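Local coordinates for RNA-dependent RNA Polymerase (Bombyx mori cytoplasmic polyhedrosis virus, PDB 6TZ0), which catalyses RNA-templated RNA synthesis, transcribing the double-stranded viral genome into plus strands and, after core assembly, making the complementary minus strands, at residues T106-A109 with G110-T113; L129-M133 with H134-R138. All coordinates share one frame; numbering follows the deposited sequence.

Contact 1 of 2, residues T106-A109 with G110-T113; sequences TFRA and GSLT
Arg108 and Ser111 close a type I beta turn in the long loop between helix 73-76 and helix 121-134, within the N-terminal family region of the polymerase. The turn is made by one backbone hydrogen bond, Ser111 N to Arg108 O at 3.0 Å, with an N-H...O angle of 159°. Ala109 and Gly110 fill the two corner positions. The Arg108 side chain runs out with CG anti to the backbone N (chi1 -176°) and then bends at chi3, which lays its guanidinium over the turn. One face of that group covers the Gly110-Ser111 backbone, with NH2 3.8 Å from Ser111 CA. Its charge is paired with Glu80, which also bonds the hydroxyl of Ser111, so a single carboxylate ties both ends of the turn to an earlier part of the same loop; Ser111 OG is also hydrogen-bonded to Tyr81 N. Separately, Phe107 and Leu112 make a single apolar contact, CE1 of the ring lying 4.0 Å from Leu112 CB at an oblique angle. Tyr81 meets the Phe107 ring edge-to-face and also touches Leu112, while both residues pack on Met133 of helix 121-134.

Contact 2 of 2, residues L129-M133 with H134-R138; sequences LDKLM and HVKQR
Asp130 and His134 span the last turn of helix 121-134, where His134 N bonds Asp130 O in the helical i to i+4 pattern, and next along the chain the i+4 bond from Val135 N at 2.9 Å is joined by a wider i+5 bond from Lys136 N at 3.3 Å, both to Lys131 O. A type I turn from Val135 to Arg138 follows at once.

Asp130 O also has two donors, because the His134 ring folds back over its own helix: with CG anti to the carbonyl carbon (chi1 -74°), ND1 reaches Asp130 O at 3.1 Å. That bond is bent, 137° at the hydrogen, although the oxygen lies close to the ring plane. The Asp130 carboxylate stands nearly perpendicular to the imidazole, 83° between planes, with OD1 close to ND1, obliquely placed and badly angled for a hydrogen bond. Along another side of the ring lies Met133, pointing the same way as the histidine; its chain bends at chi3 and brings CE to 3.5 Å from His134 CE1. The sulfur sits obliquely, 5.3 Å from the ring centroid.

Farther round, Lys131 extends past Val135, its CG 4.0 Å from Val135 CB. The curled Lys136 chain returns to place NZ 4.2 Å from Lys131 NZ, a like-charge approach that may disfavour full protonation of both amines. Gln137 is buried, its NE2 bonded to Ser201 O.

His134 also meets the Phe194 ring and bonds strand 191-194 through its backbone. The double acceptance at Lys131 O is characteristic of a helix C-terminus unwinding into a turn; here the side chains of Tyr184 and Asn195, both seen to bind ATP in a structure of this protein though no ATP is bound here, lie about 10 Å from that of His134.

Overall arrangement
Contacts 1 and 2 follow one another along the chain in the N-terminal family region, their centres about 12 Å apart, and both are partly buried. Contact 1 lies farther from the centre of the chain and shapes a loop; contact 2 finishes a helix. They meet at Met133, whose SD is 3.5 Å from Phe107 CE1 and whose CE also reaches Leu112, so the apolar side of the turn rests on the helix end. In the 106-113 turn a single backbone bond is backed by an ion pair to Glu80, whereas in 129-138 carbonyl oxygens shared between donors do the holding. The side chain of Asn195, an ATP-binding residue without ATP here, is about 10 Å from those of Ala109 and His134.

Contact 1 of 2, residues T106-A109 with G110-T113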
ATOM      1  N   THR A 106     -28.693  14.391   4.951  1.00 43.90           N
ATOM      2  CA  THR A 106     -29.606  15.008   3.996  1.00 43.90           C
ATOM      3  C   THR A 106     -30.232  16.263   4.599  1.00 43.90           C
ATOM      4  O   THR A 106     -30.833  16.206   5.676  1.00 43.90           O
ATOM      5  CB  THR A 106     -30.682  14.009   3.587  1.00 43.90           C
ATOM      6  OG1 THR A 106     -30.057  12.848   3.033  1.00 43.90           O
ATOM      7  CG2 THR A 106     -31.593  14.608   2.546  1.00 43.90           C
ATOM      8  N   PHE A 107     -30.086  17.390   3.904  1.00 44.34           N
ATOM      9  CA  PHE A 107     -30.709  18.650   4.292  1.00 44.34           C
ATOM     10  C   PHE A 107     -30.909  19.494   3.037  1.00 44.34           C
ATOM     11  O   PHE A 107     -30.522  19.100   1.937  1.00 44.34           O
ATOM     12  CB  PHE A 107     -29.888  19.377   5.371  1.00 44.34           C
ATOM     13  CG  PHE A 107     -28.447  19.611   5.000  1.00 44.34           C
ATOM     14  CD1 PHE A 107     -28.058  20.758   4.341  1.00 44.34           C
ATOM     15  CD2 PHE A 107     -27.479  18.689   5.342  1.00 44.34           C
ATOM     16  CE1 PHE A 107     -26.740  20.966   4.010  1.00 44.34           C
ATOM     17  CE2 PHE A 107     -26.160  18.891   5.007  1.00 44.34           C
ATOM     18  CZ  PHE A 107     -25.794  20.031   4.340  1.00 44.34           C
ATOM     19  N   ARG A 108     -31.532  20.656   3.207  1.00 45.67           N
ATOM     20  CA  ARG A 108     -31.775  21.557   2.088  1.00 45.67           C
ATOM     21  C   ARG A 108     -30.492  22.291   1.721  1.00 45.67           C
ATOM     22  O   ARG A 108     -29.770  22.773   2.594  1.00 45.67           O
ATOM     23  CB  ARG A 108     -32.886  22.546   2.437  1.00 45.67           C
ATOM     24  CG  ARG A 108     -33.275  23.479   1.305  1.00 45.67           C
ATOM     25  CD  ARG A 108     -34.439  24.368   1.683  1.00 45.67           C
ATOM     26  NE  ARG A 108     -34.114  25.253   2.795  1.00 45.67           N
ATOM     27  CZ  ARG A 108     -33.531  26.438   2.667  1.00 45.67           C
ATOM     28  NH1 ARG A 108     -33.209  26.903   1.470  1.00 45.67           N
ATOM     29  NH2 ARG A 108     -33.276  27.162   3.743  1.00 45.67           N
ATOM     30  N   ALA A 109     -30.215  22.375   0.416  1.00 46.33           N
ATOM     31  CA  ALA A 109     -28.896  22.782  -0.064  1.00 46.33           C
ATOM     32  C   ALA A 109     -28.585  24.248   0.223  1.00 46.33           C
ATOM     33  O   ALA A 109     -27.410  24.625   0.292  1.00 46.33           O
ATOM     34  CB  ALA A 109     -28.785  22.509  -1.562  1.00 46.33           C
ATOM     35  N   GLY A 110     -29.601  25.084   0.386  1.00 47.01           N
ATOM     36  CA  GLY A 110     -29.382  26.463   0.757  1.00 47.01           C
ATOM     37  C   GLY A 110     -29.397  26.731   2.241  1.00 47.01           C
ATOM     38  O   GLY A 110     -29.207  27.874   2.658  1.00 47.01           O
ATOM     39  N   SER A 111     -29.612  25.703   3.059  1.00 47.08           N
ATOM     40  CA  SER A 111     -29.726  25.881   4.497  1.00 47.08           C
ATOM     41  C   SER A 111     -28.377  25.993   5.189  1.00 47.08           C
ATOM     42  O   SER A 111     -28.329  26.363   6.366  1.00 47.08           O
ATOM     43  CB  SER A 111     -30.501  24.715   5.103  1.00 47.08           C
ATOM     44  OG  SER A 111     -30.610  24.862   6.503  1.00 47.08           O
ATOM     45  N   LEU A 112     -27.289  25.679   4.494  1.00 48.66           N
ATOM     46  CA  LEU A 112     -25.955  25.711   5.079  1.00 48.66           C
ATOM     47  C   LEU A 112     -25.358  27.092   4.842  1.00 48.66           C
ATOM     48  O   LEU A 112     -25.095  27.476   3.699  1.00 48.66           O
ATOM     49  CB  LEU A 112     -25.086  24.612   4.476  1.00 48.66           C
ATOM     50  CG  LEU A 112     -23.688  24.442   5.063  1.00 48.66           C
ATOM     51  CD1 LEU A 112     -23.773  24.094   6.528  1.00 48.66           C
ATOM     52  CD2 LEU A 112     -22.943  23.368   4.308  1.00 48.66           C
ATOM     53  N   THR A 113     -25.151  27.839   5.924  1.00 52.48           N
ATOM     54  CA  THR A 113     -24.759  29.241   5.857  1.00 52.48           C
ATOM     55  C   THR A 113     -23.479  29.461   6.647  1.00 52.48           C
ATOM     56  O   THR A 113     -23.461  29.278   7.868  1.00 52.48           O
ATOM     57  CB  THR A 113     -25.860  30.147   6.416  1.00 52.48           C
ATOM     58  OG1 THR A 113     -26.109  29.803   7.784  1.00 52.48           O
ATOM     59  CG2 THR A 113     -27.150  30.012   5.614  1.00 52.48           C
TER

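Contact 2 of 2, residues L129-M133 with H134-R138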
ATOM      1  N   LEU A 129     -17.575  21.852   5.428  1.00 45.52           N
ATOM      2  CA  LEU A 129     -18.856  21.229   5.106  1.00 45.52           C
ATOM      3  C   LEU A 129     -19.376  21.682   3.747  1.00 45.52           C
ATOM      4  O   LEU A 129     -20.045  20.904   3.052  1.00 45.52           O
ATOM      5  CB  LEU A 129     -19.869  21.515   6.207  1.00 45.52           C
ATOM      6  CG  LEU A 129     -19.504  20.797   7.506  1.00 45.52           C
ATOM      7  CD1 LEU A 129     -20.410  21.212   8.622  1.00 45.52           C
ATOM      8  CD2 LEU A 129     -19.546  19.297   7.327  1.00 45.52           C
ATOM      9  N   ASP A 130     -19.066  22.920   3.349  1.00 47.75           N
ATOM     10  CA  ASP A 130     -19.308  23.351   1.975  1.00 47.75           C
ATOM     11  C   ASP A 130     -18.516  22.501   0.990  1.00 47.75           C
ATOM     12  O   ASP A 130     -19.045  22.089  -0.050  1.00 47.75           O
ATOM     13  CB  ASP A 130     -18.932  24.827   1.825  1.00 47.75           C
ATOM     14  CG  ASP A 130     -19.415  25.444   0.512  1.00 47.75           C
ATOM     15  OD1 ASP A 130     -20.113  24.779  -0.269  1.00 47.75           O
ATOM     16  OD2 ASP A 130     -19.075  26.614   0.245  1.00 47.75           O
ATOM     17  N   LYS A 131     -17.245  22.235   1.304  1.00 47.02           N
ATOM     18  CA  LYS A 131     -16.425  21.362   0.467  1.00 47.02           C
ATOM     19  C   LYS A 131     -16.977  19.941   0.424  1.00 47.02           C
ATOM     20  O   LYS A 131     -16.892  19.270  -0.609  1.00 47.02           O
ATOM     21  CB  LYS A 131     -14.987  21.367   0.987  1.00 47.02           C
ATOM     22  CG  LYS A 131     -14.005  20.599   0.132  1.00 47.02           C
ATOM     23  CD  LYS A 131     -12.591  20.689   0.675  1.00 47.02           C
ATOM     24  CE  LYS A 131     -11.632  19.890  -0.195  1.00 47.02           C
ATOM     25  NZ  LYS A 131     -10.222  19.969   0.274  1.00 47.02           N
ATOM     26  N   LEU A 132     -17.570  19.486   1.525  1.00 44.97           N
ATOM     27  CA  LEU A 132     -18.176  18.163   1.575  1.00 44.97           C
ATOM     28  C   LEU A 132     -19.381  18.087   0.649  1.00 44.97           C
ATOM     29  O   LEU A 132     -19.537  17.126  -0.110  1.00 44.97           O
ATOM     30  CB  LEU A 132     -18.590  17.849   3.016  1.00 44.97           C
ATOM     31  CG  LEU A 132     -18.750  16.417   3.536  1.00 44.97           C
ATOM     32  CD1 LEU A 132     -18.708  16.425   5.041  1.00 44.97           C
ATOM     33  CD2 LEU A 132     -19.997  15.761   3.102  1.00 44.97           C
ATOM     34  N   MET A 133     -20.252  19.093   0.707  1.00 47.03           N
ATOM     35  CA  MET A 133     -21.488  19.047  -0.066  1.00 47.03           C
ATOM     36  C   MET A 133     -21.266  19.386  -1.540  1.00 47.03           C
ATOM     37  O   MET A 133     -22.004  18.899  -2.402  1.00 47.03           O
ATOM     38  CB  MET A 133     -22.520  19.973   0.591  1.00 47.03           C
ATOM     39  CG  MET A 133     -23.876  20.050  -0.097  1.00 47.03           C
ATOM     40  SD  MET A 133     -25.146  20.854   0.881  1.00 47.03           S
ATOM     41  CE  MET A 133     -24.558  22.528   0.972  1.00 47.03           C
ATOM     42  N   HIS A 134     -20.223  20.142  -1.865  1.00 48.16           N
ATOM     43  CA  HIS A 134     -20.048  20.645  -3.220  1.00 48.16           C
ATOM     44  C   HIS A 134     -18.914  20.010  -4.011  1.00 48.16           C
ATOM     45  O   HIS A 134     -18.979  20.008  -5.240  1.00 48.16           O
ATOM     46  CB  HIS A 134     -19.835  22.161  -3.184  1.00 48.16           C
ATOM     47  CG  HIS A 134     -21.078  22.932  -2.881  1.00 48.16           C
ATOM     48  ND1 HIS A 134     -21.576  23.079  -1.605  1.00 48.16           N
ATOM     49  CD2 HIS A 134     -21.907  23.629  -3.690  1.00 48.16           C
ATOM     50  CE1 HIS A 134     -22.674  23.811  -1.647  1.00 48.16           C
ATOM     51  NE2 HIS A 134     -22.893  24.162  -2.900  1.00 48.16           N
ATOM     52  N   VAL A 135     -17.874  19.486  -3.364  1.00 47.03           N
ATOM     53  CA  VAL A 135     -16.694  18.991  -4.062  1.00 47.03           C
ATOM     54  C   VAL A 135     -16.605  17.469  -4.018  1.00 47.03           C
ATOM     55  O   VAL A 135     -16.351  16.833  -5.042  1.00 47.03           O
ATOM     56  CB  VAL A 135     -15.409  19.639  -3.500  1.00 47.03           C
ATOM     57  CG1 VAL A 135     -14.170  19.088  -4.174  1.00 47.03           C
ATOM     58  CG2 VAL A 135     -15.463  21.142  -3.655  1.00 47.03           C
ATOM     59  N   LYS A 136     -16.847  16.865  -2.854  1.00 45.96           N
ATOM     60  CA  LYS A 136     -16.712  15.421  -2.689  1.00 45.96           C
ATOM     61  C   LYS A 136     -17.769  14.618  -3.433  1.00 45.96           C
ATOM     62  O   LYS A 136     -17.599  13.404  -3.574  1.00 45.96           O
ATOM     63  CB  LYS A 136     -16.765  15.044  -1.207  1.00 45.96           C
ATOM     64  CG  LYS A 136     -15.614  15.556  -0.374  1.00 45.96           C
ATOM     65  CD  LYS A 136     -14.326  14.856  -0.735  1.00 45.96           C
ATOM     66  CE  LYS A 136     -13.223  15.222   0.230  1.00 45.96           C
ATOM     67  NZ  LYS A 136     -12.830  16.642   0.072  1.00 45.96           N
ATOM     68  N   GLN A 137     -18.842  15.243  -3.908  1.00 46.72           N
ATOM     69  CA  GLN A 137     -19.893  14.480  -4.562  1.00 46.72           C
ATOM     70  C   GLN A 137     -19.715  14.332  -6.064  1.00 46.72           C
ATOM     71  O   GLN A 137     -20.303  13.413  -6.639  1.00 46.72           O
ATOM     72  CB  GLN A 137     -21.268  15.093  -4.284  1.00 46.72           C
ATOM     73  CG  GLN A 137     -21.772  14.850  -2.883  1.00 46.72           C
ATOM     74  CD  GLN A 137     -23.183  15.357  -2.688  1.00 46.72           C
ATOM     75  OE1 GLN A 137     -23.762  15.962  -3.585  1.00 46.72           O
ATOM     76  NE2 GLN A 137     -23.748  15.106  -1.515  1.00 46.72           N
ATOM     77  N   ARG A 138     -18.943  15.186  -6.728  1.00 51.72           N
ATOM     78  CA  ARG A 138     -18.783  15.013  -8.168  1.00 51.72           C
ATOM     79  C   ARG A 138     -17.764  13.905  -8.430  1.00 51.72           C
ATOM     80  O   ARG A 138     -16.562  14.059  -8.192  1.00 51.72           O
ATOM     81  CB  ARG A 138     -18.451  16.334  -8.867  1.00 51.72           C
ATOM     82  CG  ARG A 138     -17.247  17.130  -8.421  1.00 51.72           C
ATOM     83  CD  ARG A 138     -17.195  18.428  -9.193  1.00 51.72           C
ATOM     84  NE  ARG A 138     -16.927  18.248 -10.615  1.00 51.72           N
ATOM     85  CZ  ARG A 138     -15.708  18.233 -11.142  1.00 51.72           C
ATOM     86  NH1 ARG A 138     -14.657  18.402 -10.361  1.00 51.72           N
ATOM     87  NH2 ARG A 138     -15.545  18.071 -12.447  1.00 51.72           N
TER